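Local coordinates for protein shikimate dehydrogenase (NADP(+)) (Thermotoga maritima, PDB 3U62) that probably catalyses the reversible NADPH-linked reduction of 3-dehydroshikimate to shikimate, a step in the chorismate pathway that leads to the aromatic amino acids, at residues A[96-101]-A[121-126]; A[112-117]-A[158-163]. All coordinates share one frame; numbering follows the deposited sequence.

Contact 1: A[96-101]-A[121-126]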
ATOM      1  N   VAL A  96      -7.551   2.154   3.689  1.00  5.86           N
ATOM      2  CA  VAL A  96      -8.734   1.301   3.802  1.00  7.19           C
ATOM      3  C   VAL A  96      -8.320  -0.166   3.685  1.00  6.90           C
ATOM      4  O   VAL A  96      -8.789  -1.012   4.451  1.00  8.76           O
ATOM      5  CB  VAL A  96      -9.801   1.653   2.729  1.00  7.53           C
ATOM      6  CG1 VAL A  96     -10.910   0.604   2.677  1.00  9.15           C
ATOM      7  CG2 VAL A  96     -10.390   3.035   2.992  1.00  9.49           C
ATOM      8  N   GLY A  97      -7.434  -0.451   2.730  1.00  6.81           N
ATOM      9  CA  GLY A  97      -6.868  -1.786   2.557  1.00  7.47           C
ATOM     10  C   GLY A  97      -6.191  -2.299   3.815  1.00  6.58           C
ATOM     11  O   GLY A  97      -6.341  -3.470   4.169  1.00  7.23           O
ATOM     12  N   VAL A  98      -5.456  -1.417   4.492  1.00  6.17           N
ATOM     13  CA  VAL A  98      -4.748  -1.770   5.727  1.00  6.85           C
ATOM     14  C   VAL A  98      -5.721  -2.054   6.877  1.00  6.09           C
ATOM     15  O   VAL A  98      -5.612  -3.090   7.541  1.00  7.27           O
ATOM     16  CB  VAL A  98      -3.710  -0.690   6.140  1.00  6.64           C
ATOM     17  CG1 VAL A  98      -3.006  -1.074   7.438  1.00  8.04           C
ATOM     18  CG2 VAL A  98      -2.682  -0.480   5.037  1.00  7.99           C
ATOM     19  N   VAL A  99      -6.666  -1.141   7.106  1.00  7.75           N
ATOM     20  CA  VAL A  99      -7.673  -1.309   8.158  1.00  7.77           C
ATOM     21  C   VAL A  99      -8.431  -2.627   7.984  1.00  7.34           C
ATOM     22  O   VAL A  99      -8.535  -3.416   8.927  1.00  7.83           O
ATOM     23  CB  VAL A  99      -8.667  -0.116   8.219  1.00  8.24           C
ATOM     24  CG1 VAL A  99      -9.834  -0.412   9.158  1.00 10.47           C
ATOM     25  CG2 VAL A  99      -7.957   1.155   8.652  1.00  8.73           C
ATOM     26  N   LYS A 100      -8.938  -2.862   6.776  1.00  7.34           N
ATOM     27  CA  LYS A 100      -9.728  -4.057   6.499  1.00  7.06           C
ATOM     28  C   LYS A 100      -8.907  -5.347   6.550  1.00  8.32           C
ATOM     29  O   LYS A 100      -9.438  -6.400   6.923  1.00  9.31           O
ATOM     30  CB  LYS A 100     -10.484  -3.921   5.175  1.00  9.03           C
ATOM     31  CG  LYS A 100     -11.623  -2.902   5.231  1.00 12.55           C
ATOM     32  CD  LYS A 100     -12.639  -3.081   4.105  1.00 19.16           C
ATOM     33  CE  LYS A 100     -13.518  -4.312   4.319  1.00 17.31           C
ATOM     34  NZ  LYS A 100     -14.139  -4.317   5.772  1.00 20.79           N
ATOM     35  N   SER A 101      -7.626  -5.268   6.187  1.00  6.73           N
ATOM     36  CA  SER A 101      -6.726  -6.426   6.261  1.00  7.60           C
ATOM     37  C   SER A 101      -6.486  -6.873   7.705  1.00  6.88           C
ATOM     38  O   SER A 101      -6.154  -8.033   7.956  1.00  9.17           O
ATOM     39  CB  SER A 101      -5.383  -6.127   5.584  1.00  6.72           C
ATOM     40  OG  SER A 101      -4.597  -5.240   6.360  1.00  7.42           O
ATOM     41  N   ARG A 121       2.699   6.364   4.873  1.00  6.33           N
ATOM     42  CA  ARG A 121       1.759   7.375   5.348  1.00  5.92           C
ATOM     43  C   ARG A 121       0.322   6.847   5.379  1.00  5.99           C
ATOM     44  O   ARG A 121      -0.465   7.234   6.251  1.00  6.88           O
ATOM     45  CB  ARG A 121       1.880   8.667   4.532  1.00  7.57           C
ATOM     46  CG  ARG A 121       3.254   9.335   4.649  1.00  8.33           C
ATOM     47  CD  ARG A 121       3.282  10.749   4.084  1.00  9.00           C
ATOM     48  NE  ARG A 121       3.049  10.788   2.639  1.00  9.32           N
ATOM     49  CZ  ARG A 121       4.001  10.722   1.711  1.00  9.81           C
ATOM     50  NH1 ARG A 121       5.279  10.608   2.057  1.00 11.11           N
ATOM     51  NH2 ARG A 121       3.673  10.767   0.427  1.00 10.99           N
ATOM     52  N   ALA A 122      -0.011   5.962   4.438  1.00  6.27           N
ATOM     53  CA  ALA A 122      -1.303   5.273   4.443  1.00  6.69           C
ATOM     54  C   ALA A 122      -1.418   4.321   5.634  1.00  5.99           C
ATOM     55  O   ALA A 122      -2.461   4.267   6.291  1.00  6.30           O
ATOM     56  CB  ALA A 122      -1.513   4.527   3.136  1.00  7.91           C
ATOM     57  N   VAL A 123      -0.345   3.580   5.904  1.00  5.48           N
ATOM     58  CA  VAL A 123      -0.296   2.660   7.041  1.00  6.93           C
ATOM     59  C   VAL A 123      -0.422   3.422   8.365  1.00  6.90           C
ATOM     60  O   VAL A 123      -1.205   3.026   9.232  1.00  6.60           O
ATOM     61  CB  VAL A 123       0.987   1.781   7.012  1.00  6.74           C
ATOM     62  CG1 VAL A 123       1.219   1.085   8.349  1.00  7.78           C
ATOM     63  CG2 VAL A 123       0.898   0.754   5.891  1.00  8.14           C
ATOM     64  N   ILE A 124       0.328   4.515   8.503  1.00  7.05           N
ATOM     65  CA  ILE A 124       0.268   5.351   9.705  1.00  6.46           C
ATOM     66  C   ILE A 124      -1.146   5.897   9.929  1.00  6.84           C
ATOM     67  O   ILE A 124      -1.668   5.832  11.045  1.00  7.45           O
ATOM     68  CB  ILE A 124       1.302   6.509   9.669  1.00  6.68           C
ATOM     69  CG1 ILE A 124       2.730   5.952   9.630  1.00  7.58           C
ATOM     70  CG2 ILE A 124       1.133   7.428  10.885  1.00  8.21           C
ATOM     71  CD1 ILE A 124       3.755   6.917   9.045  1.00  9.11           C
ATOM     72  N   TYR A 125      -1.758   6.417   8.865  1.00  6.11           N
ATOM     73  CA  TYR A 125      -3.132   6.916   8.925  1.00  5.95           C
ATOM     74  C   TYR A 125      -4.087   5.822   9.396  1.00  6.02           C
ATOM     75  O   TYR A 125      -4.929   6.061  10.263  1.00  7.42           O
ATOM     76  CB  TYR A 125      -3.573   7.462   7.563  1.00  6.58           C
ATOM     77  CG  TYR A 125      -4.930   8.138   7.570  1.00  7.04           C
ATOM     78  CD1 TYR A 125      -5.048   9.503   7.833  1.00  8.42           C
ATOM     79  CD2 TYR A 125      -6.093   7.415   7.303  1.00  7.62           C
ATOM     80  CE1 TYR A 125      -6.292  10.129   7.838  1.00  9.07           C
ATOM     81  CE2 TYR A 125      -7.340   8.030   7.306  1.00  7.85           C
ATOM     82  CZ  TYR A 125      -7.433   9.385   7.573  1.00  8.95           C
ATOM     83  OH  TYR A 125      -8.664   9.997   7.577  1.00 11.31           O
ATOM     84  N   ALA A 126      -3.941   4.627   8.824  1.00  5.92           N
ATOM     85  CA  ALA A 126      -4.761   3.476   9.197  1.00  6.10           C
ATOM     86  C   ALA A 126      -4.595   3.117  10.674  1.00  6.84           C
ATOM     87  O   ALA A 126      -5.588   2.897  11.376  1.00  7.19           O
ATOM     88  CB  ALA A 126      -4.426   2.285   8.316  1.00  7.02           C
TER
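Val98 and Val99 pack against Val123 and Ala126 in an apolar helix-to-helix contact within the Rossmann-type NADP-binding half of the enzyme. Segment 121-126 belongs to helix 118-129, the helix that follows the first strand and the glycine-rich turn, while 96-101 is the end of helix 94-101, which precedes that strand in the chain. The case illustrates a small residue sitting where two helices come close: their axes approach to 8.6 Å at a crossing angle of -50°, and the nearest CA atoms, those of Val99 and Ala126, are 5.7 Å apart. Ala126 points its methyl at the neighbouring helix, where two valines receive it. One is Val99, whose CG2 lies 3.7 Å from Ala126 CB; the other is Val98, with CG1 3.8 Å from the same CB. With CG1 of Val98 anti to its backbone N (chi1 179°), its second methyl, CG2, meets Val123 CG2 at 3.9 Å, the two side chains crossing at about a right angle. Around these four residues, Met224 of helix 222-235 touches Val98, and Thr173 touches Val123. Val123 also lies close to Val199, a residue predicted to bind NADP(+), so the buried seam runs near the probable cofactor site. At the end of helix 94-101, Ser101 turns its hydroxyl back to the preceding turn and also bonds to Tyr197 OH. The bond within the helix runs from Ser101 OG to Val98 O over 2.7 Å, with the donor tilted 25° from the carbonyl plane.

Contact 2: A[112-117]-A[158-163]. With SO4 (sulfate ion), chain E.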
ATOM      1  N   VAL A 112       6.330  -0.478  14.792  1.00  7.67           N
ATOM      2  CA  VAL A 112       7.379   0.041  13.917  1.00  7.78           C
ATOM      3  C   VAL A 112       6.890   0.016  12.467  1.00  7.54           C
ATOM      4  O   VAL A 112       6.391  -1.004  11.984  1.00  8.04           O
ATOM      5  CB  VAL A 112       8.705  -0.763  14.052  1.00  8.21           C
ATOM      6  CG1 VAL A 112       9.741  -0.287  13.039  1.00  7.82           C
ATOM      7  CG2 VAL A 112       9.264  -0.629  15.458  1.00  8.96           C
ATOM      8  N   VAL A 113       7.029   1.154  11.793  1.00  6.94           N
ATOM      9  CA  VAL A 113       6.701   1.278  10.377  1.00  7.19           C
ATOM     10  C   VAL A 113       7.989   1.570   9.610  1.00  6.79           C
ATOM     11  O   VAL A 113       8.641   2.589   9.847  1.00  7.35           O
ATOM     12  CB  VAL A 113       5.660   2.403  10.130  1.00  6.50           C
ATOM     13  CG1 VAL A 113       5.377   2.566   8.640  1.00  9.14           C
ATOM     14  CG2 VAL A 113       4.367   2.119  10.887  1.00  7.70           C
ATOM     15  N   VAL A 114       8.361   0.666   8.705  1.00  7.20           N
ATOM     16  CA  VAL A 114       9.569   0.838   7.897  1.00  7.46           C
ATOM     17  C   VAL A 114       9.219   1.565   6.602  1.00  7.20           C
ATOM     18  O   VAL A 114       8.389   1.096   5.821  1.00  7.76           O
ATOM     19  CB  VAL A 114      10.269  -0.510   7.582  1.00  7.56           C
ATOM     20  CG1 VAL A 114      11.616  -0.274   6.904  1.00  9.30           C
ATOM     21  CG2 VAL A 114      10.457  -1.327   8.849  1.00  9.18           C
ATOM     22  N   GLY A 115       9.860   2.712   6.393  1.00  7.52           N
ATOM     23  CA  GLY A 115       9.582   3.564   5.242  1.00  8.42           C
ATOM     24  C   GLY A 115       8.812   4.812   5.627  1.00  7.55           C
ATOM     25  O   GLY A 115       8.194   4.867   6.694  1.00  9.24           O
ATOM     26  N   ALA A 116       8.857   5.815   4.753  1.00  8.25           N
ATOM     27  CA  ALA A 116       8.150   7.078   4.965  1.00  7.98           C
ATOM     28  C   ALA A 116       7.534   7.609   3.667  1.00  8.14           C
ATOM     29  O   ALA A 116       7.253   8.806   3.542  1.00 10.27           O
ATOM     30  CB  ALA A 116       9.083   8.110   5.586  1.00  8.90           C
ATOM     31  N   GLY A 117       7.326   6.712   2.705  1.00  7.56           N
ATOM     32  CA  GLY A 117       6.676   7.055   1.442  1.00  8.89           C
ATOM     33  C   GLY A 117       5.165   7.055   1.567  1.00  8.04           C
ATOM     34  O   GLY A 117       4.627   7.012   2.676  1.00  8.45           O
ATOM     35  N   ASP A 158      19.653   2.227  10.412  1.00 15.68           N
ATOM     36  CA  ASP A 158      20.658   1.575  11.264  1.00 16.14           C
ATOM     37  C   ASP A 158      20.122   1.292  12.672  1.00 16.12           C
ATOM     38  O   ASP A 158      20.680   0.469  13.400  1.00 14.85           O
ATOM     39  CB  ASP A 158      21.931   2.420  11.348  1.00 18.69           C
ATOM     40  CG  ASP A 158      21.666   3.829  11.841  1.00 21.20           C
ATOM     41  OD1 ASP A 158      21.041   4.607  11.094  1.00 22.86           O
ATOM     42  OD2 ASP A 158      22.093   4.158  12.967  1.00 25.00           O
ATOM     43  N   GLN A 159      19.040   1.977  13.040  1.00 12.08           N
ATOM     44  CA  GLN A 159      18.420   1.804  14.351  1.00 11.84           C
ATOM     45  C   GLN A 159      17.306   0.757  14.334  1.00  9.90           C
ATOM     46  O   GLN A 159      16.744   0.437  15.385  1.00 11.15           O
ATOM     47  CB  GLN A 159      17.869   3.139  14.863  1.00 12.35           C
ATOM     48  CG  GLN A 159      18.917   4.225  15.044  1.00 17.04           C
ATOM     49  CD  GLN A 159      18.314   5.544  15.484  1.00 16.38           C
ATOM     50  OE1 GLN A 159      17.671   6.240  14.699  1.00 16.87           O
ATOM     51  NE2 GLN A 159      18.532   5.900  16.744  1.00 18.05           N
ATOM     52  N   LEU A 160      16.997   0.221  13.151  1.00 10.06           N
ATOM     53  CA  LEU A 160      15.877  -0.714  12.986  1.00 10.11           C
ATOM     54  C   LEU A 160      15.938  -1.899  13.946  1.00 10.19           C
ATOM     55  O   LEU A 160      14.956  -2.210  14.621  1.00 11.17           O
ATOM     56  CB  LEU A 160      15.764  -1.210  11.536  1.00  9.87           C
ATOM     57  CG  LEU A 160      14.594  -2.156  11.225  1.00  9.80           C
ATOM     58  CD1 LEU A 160      13.254  -1.441  11.393  1.00  9.62           C
ATOM     59  CD2 LEU A 160      14.716  -2.712   9.815  1.00 10.30           C
ATOM     60  N   ASP A 161      17.097  -2.547  14.002  1.00 10.74           N
ATOM     61  CA  ASP A 161      17.294  -3.726  14.836  1.00 10.59           C
ATOM     62  C   ASP A 161      16.998  -3.455  16.317  1.00 10.36           C
ATOM     63  O   ASP A 161      16.300  -4.239  16.966  1.00 10.70           O
ATOM     64  CB  ASP A 161      18.714  -4.265  14.648  1.00 10.22           C
ATOM     65  CG  ASP A 161      18.915  -5.629  15.276  1.00 12.37           C
ATOM     66  OD1 ASP A 161      20.059  -5.930  15.678  1.00 16.85           O
ATOM     67  OD2 ASP A 161      17.936  -6.407  15.372  1.00 11.97           O
ATOM     68  N   GLU A 162      17.521  -2.343  16.835  1.00 11.06           N
ATOM     69  CA  GLU A 162      17.305  -1.954  18.232  1.00 13.92           C
ATOM     70  C   GLU A 162      15.855  -1.588  18.519  1.00 12.70           C
ATOM     71  O   GLU A 162      15.318  -1.957  19.570  1.00 13.23           O
ATOM     72  CB  GLU A 162      18.176  -0.758  18.610  1.00 17.60           C
ATOM     73  CG  GLU A 162      19.666  -1.007  18.620  1.00 26.98           C
ATOM     74  CD  GLU A 162      20.443   0.294  18.468  1.00 27.89           C
ATOM     75  OE1 GLU A 162      20.220   1.248  19.261  1.00 34.27           O
ATOM     76  OE2 GLU A 162      21.287   0.367  17.552  1.00 31.91           O
ATOM     77  N   VAL A 163      15.227  -0.851  17.601  1.00 10.81           N
ATOM     78  CA  VAL A 163      13.866  -0.360  17.837  1.00 11.99           C
ATOM     79  C   VAL A 163      12.814  -1.471  17.752  1.00 11.19           C
ATOM     80  O   VAL A 163      11.835  -1.455  18.503  1.00 11.54           O
ATOM     81  CB  VAL A 163      13.475   0.855  16.933  1.00 15.26           C
ATOM     82  CG1 VAL A 163      14.402   2.043  17.187  1.00 15.67           C
ATOM     83  CG2 VAL A 163      13.460   0.477  15.460  1.00 16.82           C
TER
HETATM   84  S   SO4 E 503      12.194   5.753   2.776  1.00 11.97           S
HETATM   85  O1  SO4 E 503      12.811   5.598   1.461  1.00 17.79           O
HETATM   86  O2  SO4 E 503      12.544   7.063   3.326  1.00 17.66           O
HETATM   87  O3  SO4 E 503      12.685   4.710   3.670  1.00 12.01           O
HETATM   88  O4  SO4 E 503      10.743   5.642   2.651  1.00 17.78           O
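Val112 and Val114, alternate residues of the first strand of the Rossmann-type sheet, meet Leu160 and Val163 on a helix packed over one sheet face. This is a compact example of a strand offering every second side chain to a covering helix. The tight part centres on one methyl group: Leu160 CD1 lies 3.8 Å from Val114 CG2 and 4.0 Å from Val112 CG1. Leu160 leaves its helix beside the strand rather than straight at it, but with CG anti to the backbone N (chi1 -178°) its end reaches both valines, crossing Val114 at about a right angle. One turn on, Val163 is the looser partner, its CG2 4.3 Å from Val112 CG2. All four side chains are buried, whereas on the outer side of 158-163 Asp158 and Glu162 are exposed, and Asp161 bonds through OD2 to Ser186 and Ser189. Past Val114 the strand gives way to the glycine-rich turn, where Gly115 and Gly117 fit the GxGxxA pattern and residues 115-117 are predicted to bind NADP(+). Gly115 has a positive phi (107°), a conformation readily open to glycine. A sulfate, probably picked up during crystallisation, accepts a 2.8 Å bond from Ala116 N to its O4, nearly straight at 165°; Asn139, Arg140 and Thr141 also bond to it. Strand 111-114 runs between parallel strands 135-139 and 169-172; Val138 touches both Val112 and Val163, Leu170 touches Val112 and Val114, and Val113 turns to the other face and packs on helix 118-129.

How the contacts relate
Contact 1 and contact 2, their centres 18 Å apart, lie on opposite sides of one parallel sheet, contact 1 between helices and contact 2 between strand and helix, and their segments alternate along the chain. The shared element is the unit of strand 111-114, glycine-rich turn and helix 118-129. The two join directly where Val123 CG1 lies 4.2 Å from Val113 CG2, and Arg121 NH1 packs 3.1 Å from Ala116 O. The turn between them belongs to the predicted NADP(+) site and gives one of the bonds to the sulfate. The side chain of Val98 is about 6 Å from that of Asp94, predicted to bind shikimate; that of Val114 is about 6 Å from that of Arg140, predicted to bind NADP(+).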